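Local atomic coordinates of NG, ng-dimethylarginine dimethylaminohydrolase (Pseudomonas aeruginosa, PDB entry 1H70), a protein that hydrolyses asymmetric dimethylarginine and monomethylarginine, inhibitors of nitric oxide synthase, to citrulline and dimethylamine or methylamine. Residues Ile7-Ala12 against Val63-Pro68. The protein carries 1 engineered substitution. Residues are numbered along the deposited sequence; the frame is centred on the assembly and turned at random.
Sequences IARTPA and VFVEDP. With CIR (citrulline), chain B.
Val-65 and Val-63 carry this contact, two valines of the substrate-site loop laid against the strand that ends at Arg-9. The two methyls of Val-65 spread along one side of the strand: CG1 packs on Arg-9 CB at 3.6 Å, while CG2 reaches back to Ile-7 O and Ala-8 CA. Arg-9 takes part mainly through the aliphatic root of its side chain. CG is anti to the backbone N (chi1 -177°), and a bend at chi3 (-70°) brings NE back to 4.4 Å from Val-65 CG1; NH1 is hydrogen-bonded to Pro-54 O. Further along, Val-63 turns CG2 to Arg-9 O, 3.4 Å away, and to Pro-11 CB. No direct hydrogen bond joins the segments, but a water accepts from Ala-12 N and, weakly, from Val-63 N. The next residues serve the pocket: Asp-67 accepts from both ureido nitrogens of citrulline, OD2 from N6 at 2.8 Å and OD1 from N8 at 2.9 Å, and Glu-66 OE1 also accepts from N8. Val-63 CG1 lies over the Phe-64 ring, which itself touches citrulline C3. In this guanidine-modifying enzyme (pentein) fold, strand 5-9 runs between strands 49-53 and 253-254, while helices 29-43 and 239-242 pack on Pro-11 and Val-63.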
ATOM      1  N   ILE A   7      -3.367  -9.998   3.947  1.00  9.14           N
ATOM      2  CA  ILE A   7      -4.804  -9.777   4.156  1.00  9.32           C
ATOM      3  C   ILE A   7      -5.284  -8.982   2.935  1.00  8.89           C
ATOM      4  O   ILE A   7      -4.599  -8.052   2.475  1.00  8.25           O
ATOM      5  CB  ILE A   7      -5.130  -8.980   5.432  1.00  8.39           C
ATOM      6  CG1 ILE A   7      -4.671  -9.746   6.672  1.00 10.07           C
ATOM      7  CG2 ILE A   7      -6.615  -8.647   5.507  1.00 10.57           C
ATOM      8  CD1 ILE A   7      -4.547  -8.870   7.902  1.00 11.05           C
ATOM      9  N   ALA A   8      -6.465  -9.311   2.425  1.00  8.63           N
ATOM     10  CA  ALA A   8      -7.048  -8.607   1.265  1.00  8.10           C
ATOM     11  C   ALA A   8      -8.558  -8.593   1.449  1.00  8.95           C
ATOM     12  O   ALA A   8      -9.077  -9.299   2.339  1.00  8.14           O
ATOM     13  CB  ALA A   8      -6.708  -9.319  -0.046  1.00  8.64           C
ATOM     14  N   ARG A   9      -9.278  -7.846   0.621  1.00  9.17           N
ATOM     15  CA  ARG A   9     -10.751  -7.846   0.755  1.00  8.48           C
ATOM     16  C   ARG A   9     -11.377  -7.766  -0.623  1.00  9.62           C
ATOM     17  O   ARG A   9     -11.002  -6.925  -1.426  1.00  9.86           O
ATOM     18  CB  ARG A   9     -11.206  -6.675   1.599  1.00  9.04           C
ATOM     19  CG  ARG A   9     -12.749  -6.626   1.876  1.00  9.15           C
ATOM     20  CD  ARG A   9     -13.211  -5.322   2.495  1.00  9.81           C
ATOM     21  NE  ARG A   9     -12.767  -5.135   3.871  1.00 11.04           N
ATOM     22  CZ  ARG A   9     -13.268  -5.754   4.930  1.00 12.26           C
ATOM     23  NH1 ARG A   9     -14.259  -6.637   4.801  1.00 12.27           N
ATOM     24  NH2 ARG A   9     -12.771  -5.479   6.140  1.00 12.77           N
ATOM     25  N   THR A  10     -12.337  -8.633  -0.890  1.00  9.20           N
ATOM     26  CA  THR A  10     -13.049  -8.644  -2.159  1.00 10.51           C
ATOM     27  C   THR A  10     -13.637  -7.283  -2.437  1.00 10.16           C
ATOM     28  O   THR A  10     -14.180  -6.682  -1.537  1.00 10.11           O
ATOM     29  CB  THR A  10     -14.193  -9.683  -2.014  1.00 11.33           C
ATOM     30  OG1 THR A  10     -13.595 -10.941  -1.652  1.00  9.55           O
ATOM     31  CG2 THR A  10     -14.952  -9.903  -3.336  1.00 10.52           C
ATOM     32  N   PRO A  11     -13.566  -6.794  -3.679  1.00 10.65           N
ATOM     33  CA  PRO A  11     -14.151  -5.485  -4.012  1.00  9.90           C
ATOM     34  C   PRO A  11     -15.685  -5.530  -3.964  1.00 10.44           C
ATOM     35  O   PRO A  11     -16.282  -6.586  -4.243  1.00 10.64           O
ATOM     36  CB  PRO A  11     -13.627  -5.228  -5.433  1.00  9.76           C
ATOM     37  CG  PRO A  11     -13.411  -6.584  -5.993  1.00 10.05           C
ATOM     38  CD  PRO A  11     -12.932  -7.454  -4.839  1.00  9.54           C
ATOM     39  N   ALA A  12     -16.306  -4.427  -3.567  1.00  9.93           N
ATOM     40  CA  ALA A  12     -17.763  -4.335  -3.479  1.00 11.45           C
ATOM     41  C   ALA A  12     -18.321  -3.845  -4.801  1.00 12.40           C
ATOM     42  O   ALA A  12     -17.586  -3.295  -5.632  1.00 12.03           O
ATOM     43  CB  ALA A  12     -18.154  -3.365  -2.391  1.00 11.65           C
ATOM     44  N   VAL A  63     -11.662  -2.277  -0.605  1.00  9.40           N
ATOM     45  CA  VAL A  63     -10.747  -3.213  -1.229  1.00  8.79           C
ATOM     46  C   VAL A  63      -9.320  -2.760  -0.961  1.00  7.97           C
ATOM     47  O   VAL A  63      -8.396  -3.573  -0.955  1.00  8.15           O
ATOM     48  CB  VAL A  63     -10.981  -3.277  -2.769  1.00  8.94           C
ATOM     49  CG1 VAL A  63     -10.712  -1.923  -3.427  1.00  9.75           C
ATOM     50  CG2 VAL A  63     -10.134  -4.368  -3.424  1.00  9.19           C
ATOM     51  N   PHE A  64      -9.126  -1.458  -0.736  1.00  7.59           N
ATOM     52  CA  PHE A  64      -7.803  -0.916  -0.445  1.00  8.55           C
ATOM     53  C   PHE A  64      -7.463  -1.021   1.041  1.00  8.83           C
ATOM     54  O   PHE A  64      -7.319  -0.016   1.770  1.00  7.97           O
ATOM     55  CB  PHE A  64      -7.696   0.536  -0.934  1.00  8.70           C
ATOM     56  CG  PHE A  64      -7.964   0.649  -2.419  1.00  8.84           C
ATOM     57  CD1 PHE A  64      -8.945   1.505  -2.899  1.00 10.64           C
ATOM     58  CD2 PHE A  64      -7.245  -0.128  -3.306  1.00 10.65           C
ATOM     59  CE1 PHE A  64      -9.194   1.595  -4.261  1.00 10.91           C
ATOM     60  CE2 PHE A  64      -7.482  -0.039  -4.692  1.00 11.85           C
ATOM     61  CZ  PHE A  64      -8.449   0.831  -5.160  1.00 11.31           C
ATOM     62  N   VAL A  65      -7.302  -2.264   1.481  1.00  8.30           N
ATOM     63  CA  VAL A  65      -7.016  -2.578   2.881  1.00  8.09           C
ATOM     64  C   VAL A  65      -5.675  -2.046   3.391  1.00  9.07           C
ATOM     65  O   VAL A  65      -5.465  -1.972   4.619  1.00  7.25           O
ATOM     66  CB  VAL A  65      -7.094  -4.102   3.157  1.00  8.58           C
ATOM     67  CG1 VAL A  65      -8.515  -4.597   2.908  1.00  8.15           C
ATOM     68  CG2 VAL A  65      -6.050  -4.877   2.317  1.00 10.50           C
ATOM     69  N   GLU A  66      -4.786  -1.639   2.487  1.00  8.42           N
ATOM     70  CA  GLU A  66      -3.537  -1.036   2.934  1.00  9.06           C
ATOM     71  C   GLU A  66      -3.778   0.190   3.817  1.00  9.21           C
ATOM     72  O   GLU A  66      -3.040   0.383   4.751  1.00 10.14           O
ATOM     73  CB  GLU A  66      -2.690  -0.609   1.726  1.00 10.04           C
ATOM     74  CG  GLU A  66      -1.501   0.279   2.067  1.00  9.56           C
ATOM     75  CD  GLU A  66      -0.370   0.145   1.072  1.00  9.32           C
ATOM     76  OE1 GLU A  66      -0.407   0.846   0.038  1.00  8.06           O
ATOM     77  OE2 GLU A  66       0.556  -0.638   1.316  1.00  9.72           O
ATOM     78  N   ASP A  67      -4.791   1.008   3.543  1.00  9.16           N
ATOM     79  CA  ASP A  67      -4.944   2.263   4.307  1.00  8.75           C
ATOM     80  C   ASP A  67      -5.373   2.192   5.775  1.00  9.58           C
ATOM     81  O   ASP A  67      -4.825   2.905   6.616  1.00  8.57           O
ATOM     82  CB  ASP A  67      -5.761   3.255   3.481  1.00  9.80           C
ATOM     83  CG  ASP A  67      -5.084   3.535   2.170  1.00  8.91           C
ATOM     84  OD1 ASP A  67      -3.854   3.840   2.197  1.00  9.76           O
ATOM     85  OD2 ASP A  67      -5.706   3.454   1.110  1.00  8.97           O
ATOM     86  N   PRO A  68      -6.347   1.356   6.126  1.00 10.32           N
ATOM     87  CA  PRO A  68      -6.816   1.289   7.515  1.00 10.89           C
ATOM     88  C   PRO A  68      -5.878   0.698   8.572  1.00 10.41           C
ATOM     89  O   PRO A  68      -6.209   0.800   9.754  1.00 10.63           O
ATOM     90  CB  PRO A  68      -8.109   0.464   7.426  1.00 10.34           C
ATOM     91  CG  PRO A  68      -8.111  -0.184   6.079  1.00 13.15           C
ATOM     92  CD  PRO A  68      -7.148   0.528   5.207  1.00 10.49           C
TER
HETATM   93  C   CIR B 500      -9.002   6.553  -2.250  1.00 10.28           C
HETATM   94  O   CIR B 500      -8.819   6.535  -0.995  1.00 11.16           O
HETATM   95  OXT CIR B 500      -9.118   7.690  -2.868  1.00 11.56           O
HETATM   96  CA  CIR B 500      -9.015   5.265  -3.029  1.00 10.18           C
HETATM   97  N   CIR B 500      -9.874   5.409  -4.219  1.00  9.74           N
HETATM   98  C3  CIR B 500      -7.569   4.887  -3.437  1.00  9.08           C
HETATM   99  C4  CIR B 500      -6.760   4.513  -2.182  1.00 10.61           C
HETATM  100  C5  CIR B 500      -5.335   4.178  -2.585  1.00 12.76           C
HETATM  101  N6  CIR B 500      -4.546   3.748  -1.422  1.00 11.81           N
HETATM  102  C7  CIR B 500      -3.326   3.241  -1.479  1.00 13.29           C
HETATM  103  O7  CIR B 500      -2.717   3.065  -2.546  1.00 12.13           O
HETATM  104  N8  CIR B 500      -2.731   2.884  -0.324  1.00 12.44           N
HETATM  105  O   HOH W   1     -14.464  -2.011  -2.381  1.00 14.89           O